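Local coordinates for sporozoite surface protein 2 (Plasmodium vivax, PDB 4HQO) that serves as an adhesive receptor on the sporozoite surface for gliding motility, its extracellular part joining a metal-binding von Willebrand factor A domain to a thrombospondin repeat, at residues Ile48-Tyr61 with Ile73-Leu87. The protein carries 4 engineered substitutions. Sequence-based numbering, arbitrary orientation.
Sequences INSLSLSRDTINLY and IRLGSGQSIDKRQAL. With NA (sodium ion), chain G.
Ser80 OG is gripped from two sides: it donates to Leu60 O at 2.7 Å and accepts from Gly76 N at 2.9 Å. With OG anti to the backbone N (chi1 168°), the hydroxyl lies against the strand. The backbone of Ser80 adds a second link, its O taking the N-H of Leu60 at 2.9 Å, so both polar backbone atoms of Leu60 at the edge of strand 58-65 are satisfied by one helical residue. Here strand 69-73 has left its antiparallel pairing with 58-65, and the turn Arg74-Ser77 and helix 78-81 cover the edge instead.

Arg55 curls back through bends at chi2 and chi3. Its NH1 reaches Gly76 O nearly straight (3.0 Å, 169°), on a lone pair in the carbonyl plane, while a water joins NH2 to the same oxygen. Ile81 CD1 lies over one guanidinium face, toward its rim.

Lys83 reaches across to the Asn49-Leu51 backbone, where NZ donates to Asn49 O at 2.9 Å from above the carbonyl plane and only weakly to Leu51 O. Ala86 CB meets Leu60 CD2 at 3.8 Å, and the side chains of Ile48 and Leu87 run alongside each other in opposite directions, CG2 against CD2 at 3.7 Å. Leu75 CD2 packs on Tyr61 CB; the Tyr61 hydroxyl binds the sodium ion with Glu71 and also bonds Asn63.

In this von Willebrand factor A domain, side chains thus bond mainly to backbone carbonyls, tying helices 78-81 and 83-96 to the sheet edge and the loop that leads into strand 58-65 with little dependence on paired charges.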
ATOM      1  N   ILE A  48       3.713   5.849 -15.332  1.00 32.22           N
ATOM      2  CA  ILE A  48       2.475   5.097 -15.191  1.00 30.22           C
ATOM      3  C   ILE A  48       2.412   3.911 -16.148  1.00 37.74           C
ATOM      4  O   ILE A  48       1.906   2.849 -15.797  1.00 43.67           O
ATOM      5  CB  ILE A  48       1.248   6.017 -15.344  1.00 37.89           C
ATOM      6  CG1 ILE A  48       1.089   6.854 -14.073  1.00 30.81           C
ATOM      7  CG2 ILE A  48      -0.011   5.205 -15.631  1.00 33.20           C
ATOM      8  CD1 ILE A  48       0.171   8.071 -14.212  1.00 31.82           C
ATOM      9  N   ASN A  49       2.959   4.087 -17.345  1.00 34.16           N
ATOM     10  CA  ASN A  49       3.053   2.999 -18.303  1.00 36.43           C
ATOM     11  C   ASN A  49       3.917   1.852 -17.804  1.00 41.99           C
ATOM     12  O   ASN A  49       3.806   0.739 -18.294  1.00 37.92           O
ATOM     13  CB  ASN A  49       3.597   3.507 -19.641  1.00 41.42           C
ATOM     14  CG  ASN A  49       3.073   2.721 -20.807  1.00 50.55           C
ATOM     15  OD1 ASN A  49       1.867   2.523 -20.940  1.00 50.01           O
ATOM     16  ND2 ASN A  49       3.977   2.244 -21.654  1.00 66.65           N
ATOM     17  N   SER A  50       4.774   2.119 -16.823  1.00 39.21           N
ATOM     18  CA  SER A  50       5.675   1.092 -16.312  1.00 42.43           C
ATOM     19  C   SER A  50       5.044   0.344 -15.146  1.00 41.13           C
ATOM     20  O   SER A  50       5.587  -0.649 -14.688  1.00 45.08           O
ATOM     21  CB  SER A  50       6.985   1.721 -15.830  1.00 41.40           C
ATOM     22  OG  SER A  50       6.795   2.378 -14.576  1.00 38.59           O
ATOM     23  N   LEU A  51       3.915   0.838 -14.650  1.00 41.08           N
ATOM     24  CA  LEU A  51       3.296   0.260 -13.461  1.00 37.62           C
ATOM     25  C   LEU A  51       2.293  -0.820 -13.815  1.00 51.22           C
ATOM     26  O   LEU A  51       1.373  -0.591 -14.597  1.00 44.76           O
ATOM     27  CB  LEU A  51       2.574   1.329 -12.659  1.00 30.09           C
ATOM     28  CG  LEU A  51       3.405   2.484 -12.116  1.00 35.29           C
ATOM     29  CD1 LEU A  51       2.473   3.472 -11.443  1.00 28.54           C
ATOM     30  CD2 LEU A  51       4.434   1.937 -11.148  1.00 35.80           C
ATOM     31  N   SER A  52       2.457  -1.992 -13.217  1.00 42.29           N
ATOM     32  CA  SER A  52       1.496  -3.066 -13.407  1.00 44.60           C
ATOM     33  C   SER A  52       0.293  -2.888 -12.473  1.00 44.40           C
ATOM     34  O   SER A  52       0.221  -3.529 -11.426  1.00 43.39           O
ATOM     35  CB  SER A  52       2.171  -4.423 -13.174  1.00 40.67           C
ATOM     36  OG  SER A  52       1.291  -5.489 -13.495  1.00 54.57           O
ATOM     37  N   LEU A  53      -0.646  -2.014 -12.848  1.00 32.03           N
ATOM     38  CA  LEU A  53      -1.840  -1.800 -12.041  1.00 25.27           C
ATOM     39  C   LEU A  53      -2.813  -2.967 -12.181  1.00 31.84           C
ATOM     40  O   LEU A  53      -2.942  -3.553 -13.258  1.00 40.19           O
ATOM     41  CB  LEU A  53      -2.527  -0.479 -12.415  1.00 29.14           C
ATOM     42  CG  LEU A  53      -1.650   0.780 -12.430  1.00 34.12           C
ATOM     43  CD1 LEU A  53      -2.426   1.975 -12.970  1.00 31.90           C
ATOM     44  CD2 LEU A  53      -1.103   1.103 -11.060  1.00 29.86           C
ATOM     45  N   SER A  54      -3.457  -3.328 -11.074  1.00 30.39           N
ATOM     46  CA  SER A  54      -4.540  -4.307 -11.065  1.00 28.63           C
ATOM     47  C   SER A  54      -5.172  -4.283  -9.687  1.00 35.43           C
ATOM     48  O   SER A  54      -4.579  -3.775  -8.741  1.00 33.28           O
ATOM     49  CB  SER A  54      -4.055  -5.731 -11.392  1.00 32.01           C
ATOM     50  OG  SER A  54      -3.379  -6.321 -10.291  1.00 40.00           O
ATOM     51  N   ARG A  55      -6.376  -4.832  -9.582  1.00 35.80           N
ATOM     52  CA  ARG A  55      -7.098  -4.869  -8.318  1.00 33.32           C
ATOM     53  C   ARG A  55      -6.232  -5.418  -7.181  1.00 36.07           C
ATOM     54  O   ARG A  55      -6.122  -4.795  -6.129  1.00 37.63           O
ATOM     55  CB  ARG A  55      -8.370  -5.703  -8.478  1.00 34.57           C
ATOM     56  CG  ARG A  55      -8.934  -6.236  -7.177  1.00 41.67           C
ATOM     57  CD  ARG A  55      -9.680  -5.160  -6.443  1.00 48.74           C
ATOM     58  NE  ARG A  55     -10.809  -4.704  -7.244  1.00 58.59           N
ATOM     59  CZ  ARG A  55     -11.147  -3.431  -7.413  1.00 59.14           C
ATOM     60  NH1 ARG A  55     -10.440  -2.454  -6.824  1.00 41.55           N
ATOM     61  NH2 ARG A  55     -12.197  -3.140  -8.177  1.00 55.30           N
ATOM     62  N   ASP A  56      -5.591  -6.563  -7.413  1.00 35.51           N
ATOM     63  CA  ASP A  56      -4.860  -7.268  -6.353  1.00 39.76           C
ATOM     64  C   ASP A  56      -3.406  -6.838  -6.164  1.00 38.44           C
ATOM     65  O   ASP A  56      -2.731  -7.322  -5.253  1.00 37.98           O
ATOM     66  CB  ASP A  56      -4.888  -8.782  -6.598  1.00 44.66           C
ATOM     67  CG  ASP A  56      -6.294  -9.348  -6.590  1.00 55.44           C
ATOM     68  OD1 ASP A  56      -7.165  -8.762  -5.904  1.00 60.64           O
ATOM     69  OD2 ASP A  56      -6.521 -10.376  -7.272  1.00 66.09           O
ATOM     70  N   THR A  57      -2.901  -5.966  -7.028  1.00 30.82           N
ATOM     71  CA  THR A  57      -1.494  -5.590  -6.917  1.00 31.57           C
ATOM     72  C   THR A  57      -1.310  -4.080  -6.711  1.00 36.27           C
ATOM     73  O   THR A  57      -1.650  -3.553  -5.643  1.00 32.34           O
ATOM     74  CB  THR A  57      -0.618  -6.164  -8.080  1.00 41.82           C
ATOM     75  OG1 THR A  57      -0.984  -5.571  -9.331  1.00 33.59           O
ATOM     76  CG2 THR A  57      -0.783  -7.685  -8.180  1.00 33.54           C
ATOM     77  N   ILE A  58      -0.783  -3.378  -7.707  1.00 36.08           N
ATOM     78  CA  ILE A  58      -0.580  -1.933  -7.544  1.00 28.21           C
ATOM     79  C   ILE A  58      -1.882  -1.148  -7.725  1.00 30.82           C
ATOM     80  O   ILE A  58      -2.574  -1.311  -8.725  1.00 28.33           O
ATOM     81  CB  ILE A  58       0.514  -1.400  -8.494  1.00 27.95           C
ATOM     82  CG1 ILE A  58       1.771  -2.273  -8.377  1.00 36.24           C
ATOM     83  CG2 ILE A  58       0.835   0.058  -8.172  1.00 29.67           C
ATOM     84  CD1 ILE A  58       2.934  -1.829  -9.245  1.00 37.10           C
ATOM     85  N   ASN A  59      -2.219  -0.321  -6.736  1.00 32.86           N
ATOM     86  CA  ASN A  59      -3.352   0.599  -6.837  1.00 26.92           C
ATOM     87  C   ASN A  59      -2.834   2.031  -6.793  1.00 34.92           C
ATOM     88  O   ASN A  59      -2.073   2.410  -5.895  1.00 29.13           O
ATOM     89  CB  ASN A  59      -4.353   0.406  -5.695  1.00 28.68           C
ATOM     90  CG  ASN A  59      -5.023  -0.966  -5.699  1.00 34.43           C
ATOM     91  OD1 ASN A  59      -4.693  -1.856  -6.500  1.00 34.96           O
ATOM     92  ND2 ASN A  59      -5.966  -1.144  -4.782  1.00 24.41           N
ATOM     93  N   LEU A  60      -3.250   2.829  -7.761  1.00 29.32           N
ATOM     94  CA  LEU A  60      -2.749   4.185  -7.890  1.00 27.26           C
ATOM     95  C   LEU A  60      -3.677   5.189  -7.202  1.00 25.19           C
ATOM     96  O   LEU A  60      -4.897   5.089  -7.299  1.00 29.35           O
ATOM     97  CB  LEU A  60      -2.593   4.528  -9.380  1.00 28.42           C
ATOM     98  CG  LEU A  60      -2.117   5.932  -9.755  1.00 36.48           C
ATOM     99  CD1 LEU A  60      -0.687   6.147  -9.284  1.00 23.64           C
ATOM    100  CD2 LEU A  60      -2.239   6.159 -11.278  1.00 31.33           C
ATOM    101  N   TYR A  61      -3.084   6.129  -6.476  1.00 25.54           N
ATOM    102  CA  TYR A  61      -3.784   7.327  -6.026  1.00 20.58           C
ATOM    103  C   TYR A  61      -3.061   8.502  -6.690  1.00 22.06           C
ATOM    104  O   TYR A  61      -1.848   8.447  -6.902  1.00 27.23           O
ATOM    105  CB  TYR A  61      -3.777   7.447  -4.497  1.00 23.58           C
ATOM    106  CG  TYR A  61      -4.112   8.833  -3.968  1.00 29.41           C
ATOM    107  CD1 TYR A  61      -3.127   9.806  -3.856  1.00 25.96           C
ATOM    108  CD2 TYR A  61      -5.392   9.152  -3.552  1.00 23.70           C
ATOM    109  CE1 TYR A  61      -3.405  11.054  -3.378  1.00 29.36           C
ATOM    110  CE2 TYR A  61      -5.686  10.423  -3.064  1.00 22.87           C
ATOM    111  CZ  TYR A  61      -4.679  11.363  -2.979  1.00 30.75           C
ATOM    112  OH  TYR A  61      -4.926  12.625  -2.493  1.00 30.09           O
ATOM    113  N   ILE A  73      -7.382  10.754  -8.625  1.00 32.61           N
ATOM    114  CA  ILE A  73      -7.646   9.320  -8.670  1.00 29.83           C
ATOM    115  C   ILE A  73      -7.659   8.775  -7.250  1.00 26.41           C
ATOM    116  O   ILE A  73      -6.683   8.961  -6.518  1.00 29.05           O
ATOM    117  CB  ILE A  73      -6.562   8.580  -9.510  1.00 26.53           C
ATOM    118  CG1 ILE A  73      -6.518   9.128 -10.945  1.00 28.04           C
ATOM    119  CG2 ILE A  73      -6.792   7.070  -9.496  1.00 20.57           C
ATOM    120  CD1 ILE A  73      -5.477   8.463 -11.829  1.00 25.52           C
ATOM    121  N   ARG A  74      -8.763   8.132  -6.854  1.00 23.44           N
ATOM    122  CA  ARG A  74      -8.858   7.477  -5.536  1.00 29.21           C
ATOM    123  C   ARG A  74      -8.442   6.017  -5.583  1.00 34.15           C
ATOM    124  O   ARG A  74      -8.754   5.316  -6.549  1.00 30.19           O
ATOM    125  CB  ARG A  74     -10.283   7.567  -4.963  1.00 27.95           C
ATOM    126  CG  ARG A  74     -10.658   8.975  -4.497  1.00 40.31           C
ATOM    127  CD  ARG A  74     -12.020   9.039  -3.796  1.00 40.56           C
ATOM    128  NE  ARG A  74     -12.093   8.204  -2.598  1.00 54.07           N
ATOM    129  CZ  ARG A  74     -11.422   8.430  -1.465  1.00 72.28           C
ATOM    130  NH1 ARG A  74     -11.568   7.599  -0.438  1.00 76.58           N
ATOM    131  NH2 ARG A  74     -10.596   9.470  -1.352  1.00 62.43           N
ATOM    132  N   LEU A  75      -7.777   5.555  -4.526  1.00 30.59           N
ATOM    133  CA  LEU A  75      -7.362   4.153  -4.398  1.00 26.88           C
ATOM    134  C   LEU A  75      -8.492   3.181  -4.656  1.00 31.80           C
ATOM    135  O   LEU A  75      -9.566   3.297  -4.065  1.00 28.95           O
ATOM    136  CB  LEU A  75      -6.816   3.858  -2.992  1.00 37.80           C
ATOM    137  CG  LEU A  75      -5.417   4.296  -2.587  1.00 30.22           C
ATOM    138  CD1 LEU A  75      -5.127   3.858  -1.122  1.00 24.83           C
ATOM    139  CD2 LEU A  75      -4.387   3.726  -3.538  1.00 23.23           C
ATOM    140  N   GLY A  76      -8.241   2.214  -5.535  1.00 29.49           N
ATOM    141  CA  GLY A  76      -9.197   1.148  -5.783  1.00 25.84           C
ATOM    142  C   GLY A  76     -10.192   1.403  -6.901  1.00 32.75           C
ATOM    143  O   GLY A  76     -10.861   0.475  -7.356  1.00 36.34           O
ATOM    144  N   SER A  77     -10.311   2.648  -7.349  1.00 28.44           N
ATOM    145  CA  SER A  77     -11.255   2.947  -8.425  1.00 32.19           C
ATOM    146  C   SER A  77     -10.805   2.339  -9.756  1.00 37.62           C
ATOM    147  O   SER A  77      -9.682   1.849  -9.880  1.00 34.96           O
ATOM    148  CB  SER A  77     -11.407   4.455  -8.602  1.00 24.23           C
ATOM    149  OG  SER A  77     -10.230   5.000  -9.167  1.00 31.31           O
ATOM    150  N   GLY A  78     -11.684   2.392 -10.753  1.00 34.98           N
ATOM    151  CA  GLY A  78     -11.347   1.954 -12.099  1.00 30.66           C
ATOM    152  C   GLY A  78     -10.085   2.623 -12.624  1.00 33.79           C
ATOM    153  O   GLY A  78      -9.219   1.956 -13.193  1.00 28.62           O
ATOM    154  N   GLN A  79      -9.957   3.934 -12.412  1.00 24.53           N
ATOM    155  CA  GLN A  79      -8.771   4.667 -12.861  1.00 29.48           C
ATOM    156  C   GLN A  79      -7.542   4.356 -12.017  1.00 31.01           C
ATOM    157  O   GLN A  79      -6.409   4.643 -12.414  1.00 31.77           O
ATOM    158  CB  GLN A  79      -9.021   6.180 -12.872  1.00 27.05           C
ATOM    159  CG  GLN A  79      -9.935   6.637 -13.976  1.00 37.87           C
ATOM    160  CD  GLN A  79      -9.992   8.146 -14.099  1.00 41.24           C
ATOM    161  OE1 GLN A  79     -10.083   8.854 -13.102  1.00 42.18           O
ATOM    162  NE2 GLN A  79      -9.932   8.645 -15.331  1.00 57.87           N
ATOM    163  N   SER A  80      -7.772   3.764 -10.853  1.00 27.99           N
ATOM    164  CA  SER A  80      -6.694   3.436  -9.940  1.00 23.69           C
ATOM    165  C   SER A  80      -6.025   2.112 -10.304  1.00 26.68           C
ATOM    166  O   SER A  80      -4.829   1.926 -10.072  1.00 25.66           O
ATOM    167  CB  SER A  80      -7.229   3.375  -8.503  1.00 26.45           C
ATOM    168  OG  SER A  80      -6.267   2.801  -7.645  1.00 30.64           O
ATOM    169  N   ILE A  81      -6.802   1.191 -10.872  1.00 23.18           N
ATOM    170  CA  ILE A  81      -6.337  -0.175 -11.064  1.00 29.75           C
ATOM    171  C   ILE A  81      -6.219  -0.566 -12.537  1.00 31.49           C
ATOM    172  O   ILE A  81      -5.798  -1.678 -12.850  1.00 34.54           O
ATOM    173  CB  ILE A  81      -7.274  -1.197 -10.366  1.00 27.94           C
ATOM    174  CG1 ILE A  81      -8.635  -1.224 -11.063  1.00 27.19           C
ATOM    175  CG2 ILE A  81      -7.436  -0.865  -8.890  1.00 28.39           C
ATOM    176  CD1 ILE A  81      -9.501  -2.394 -10.662  1.00 29.99           C
ATOM    177  N   ASP A  82      -6.601   0.338 -13.434  1.00 26.78           N
ATOM    178  CA  ASP A  82      -6.569   0.045 -14.871  1.00 34.04           C
ATOM    179  C   ASP A  82      -5.651   1.036 -15.564  1.00 37.52           C
ATOM    180  O   ASP A  82      -5.945   2.221 -15.615  1.00 30.96           O
ATOM    181  CB  ASP A  82      -7.973   0.128 -15.479  1.00 33.88           C
ATOM    182  CG  ASP A  82      -8.006  -0.293 -16.949  1.00 45.57           C
ATOM    183  OD1 ASP A  82      -7.000  -0.849 -17.432  1.00 40.58           O
ATOM    184  OD2 ASP A  82      -9.042  -0.078 -17.618  1.00 35.11           O
ATOM    185  N   LYS A  83      -4.539   0.537 -16.091  1.00 39.49           N
ATOM    186  CA  LYS A  83      -3.511   1.370 -16.712  1.00 43.81           C
ATOM    187  C   LYS A  83      -4.035   2.356 -17.769  1.00 39.26           C
ATOM    188  O   LYS A  83      -3.735   3.545 -17.706  1.00 30.42           O
ATOM    189  CB  LYS A  83      -2.428   0.489 -17.332  1.00 48.16           C
ATOM    190  CG  LYS A  83      -1.231   1.265 -17.810  1.00 49.85           C
ATOM    191  CD  LYS A  83       0.033   0.562 -17.386  1.00 51.68           C
ATOM    192  CE  LYS A  83       0.469  -0.411 -18.428  1.00 46.49           C
ATOM    193  NZ  LYS A  83       1.644  -1.186 -17.981  1.00 52.15           N
ATOM    194  N   ARG A  84      -4.810   1.863 -18.731  1.00 26.98           N
ATOM    195  CA  ARG A  84      -5.368   2.741 -19.770  1.00 31.34           C
ATOM    196  C   ARG A  84      -6.163   3.933 -19.179  1.00 38.17           C
ATOM    197  O   ARG A  84      -6.068   5.054 -19.669  1.00 37.11           O
ATOM    198  CB  ARG A  84      -6.212   1.933 -20.772  1.00 31.12           C
ATOM    199  CG  ARG A  84      -7.419   1.213 -20.160  1.00 42.01           C
ATOM    200  CD  ARG A  84      -7.984   0.137 -21.075  1.00 37.18           C
ATOM    201  NE  ARG A  84      -9.256  -0.386 -20.578  1.00 32.32           N
ATOM    202  CZ  ARG A  84     -10.158  -1.001 -21.339  1.00 37.05           C
ATOM    203  NH1 ARG A  84     -11.300  -1.435 -20.818  1.00 39.17           N
ATOM    204  NH2 ARG A  84      -9.919  -1.188 -22.630  1.00 36.47           N
ATOM    205  N   GLN A  85      -6.908   3.698 -18.105  1.00 35.25           N
ATOM    206  CA  GLN A  85      -7.736   4.738 -17.504  1.00 31.64           C
ATOM    207  C   GLN A  85      -6.901   5.784 -16.751  1.00 27.05           C
ATOM    208  O   GLN A  85      -7.202   6.983 -16.795  1.00 31.78           O
ATOM    209  CB  GLN A  85      -8.786   4.106 -16.597  1.00 30.92           C
ATOM    210  CG  GLN A  85      -9.833   3.300 -17.366  1.00 33.02           C
ATOM    211  CD  GLN A  85     -10.979   2.841 -16.474  1.00 39.00           C
ATOM    212  OE1 GLN A  85     -11.627   3.652 -15.811  1.00 39.30           O
ATOM    213  NE2 GLN A  85     -11.232   1.535 -16.451  1.00 37.78           N
ATOM    214  N   ALA A  86      -5.834   5.341 -16.091  1.00 27.80           N
ATOM    215  CA  ALA A  86      -4.926   6.274 -15.440  1.00 29.89           C
ATOM    216  C   ALA A  86      -4.246   7.150 -16.494  1.00 27.66           C
ATOM    217  O   ALA A  86      -4.072   8.352 -16.300  1.00 35.18           O
ATOM    218  CB  ALA A  86      -3.898   5.515 -14.613  1.00 28.70           C
ATOM    219  N   LEU A  87      -3.855   6.537 -17.606  1.00 29.25           N
ATOM    220  CA  LEU A  87      -3.225   7.273 -18.692  1.00 30.96           C
ATOM    221  C   LEU A  87      -4.163   8.313 -19.301  1.00 31.79           C
ATOM    222  O   LEU A  87      -3.712   9.385 -19.683  1.00 34.03           O
ATOM    223  CB  LEU A  87      -2.676   6.323 -19.774  1.00 28.60           C
ATOM    224  CG  LEU A  87      -1.423   5.552 -19.311  1.00 35.36           C
ATOM    225  CD1 LEU A  87      -1.034   4.476 -20.298  1.00 34.26           C
ATOM    226  CD2 LEU A  87      -0.243   6.508 -19.054  1.00 32.23           C
TER
HETATM  227 NA    NA G 305      -6.966  12.805  -1.459  1.00 53.73          NA
HETATM  228  O   HOH W   1     -12.806  -0.750  -9.278  1.00 39.70           O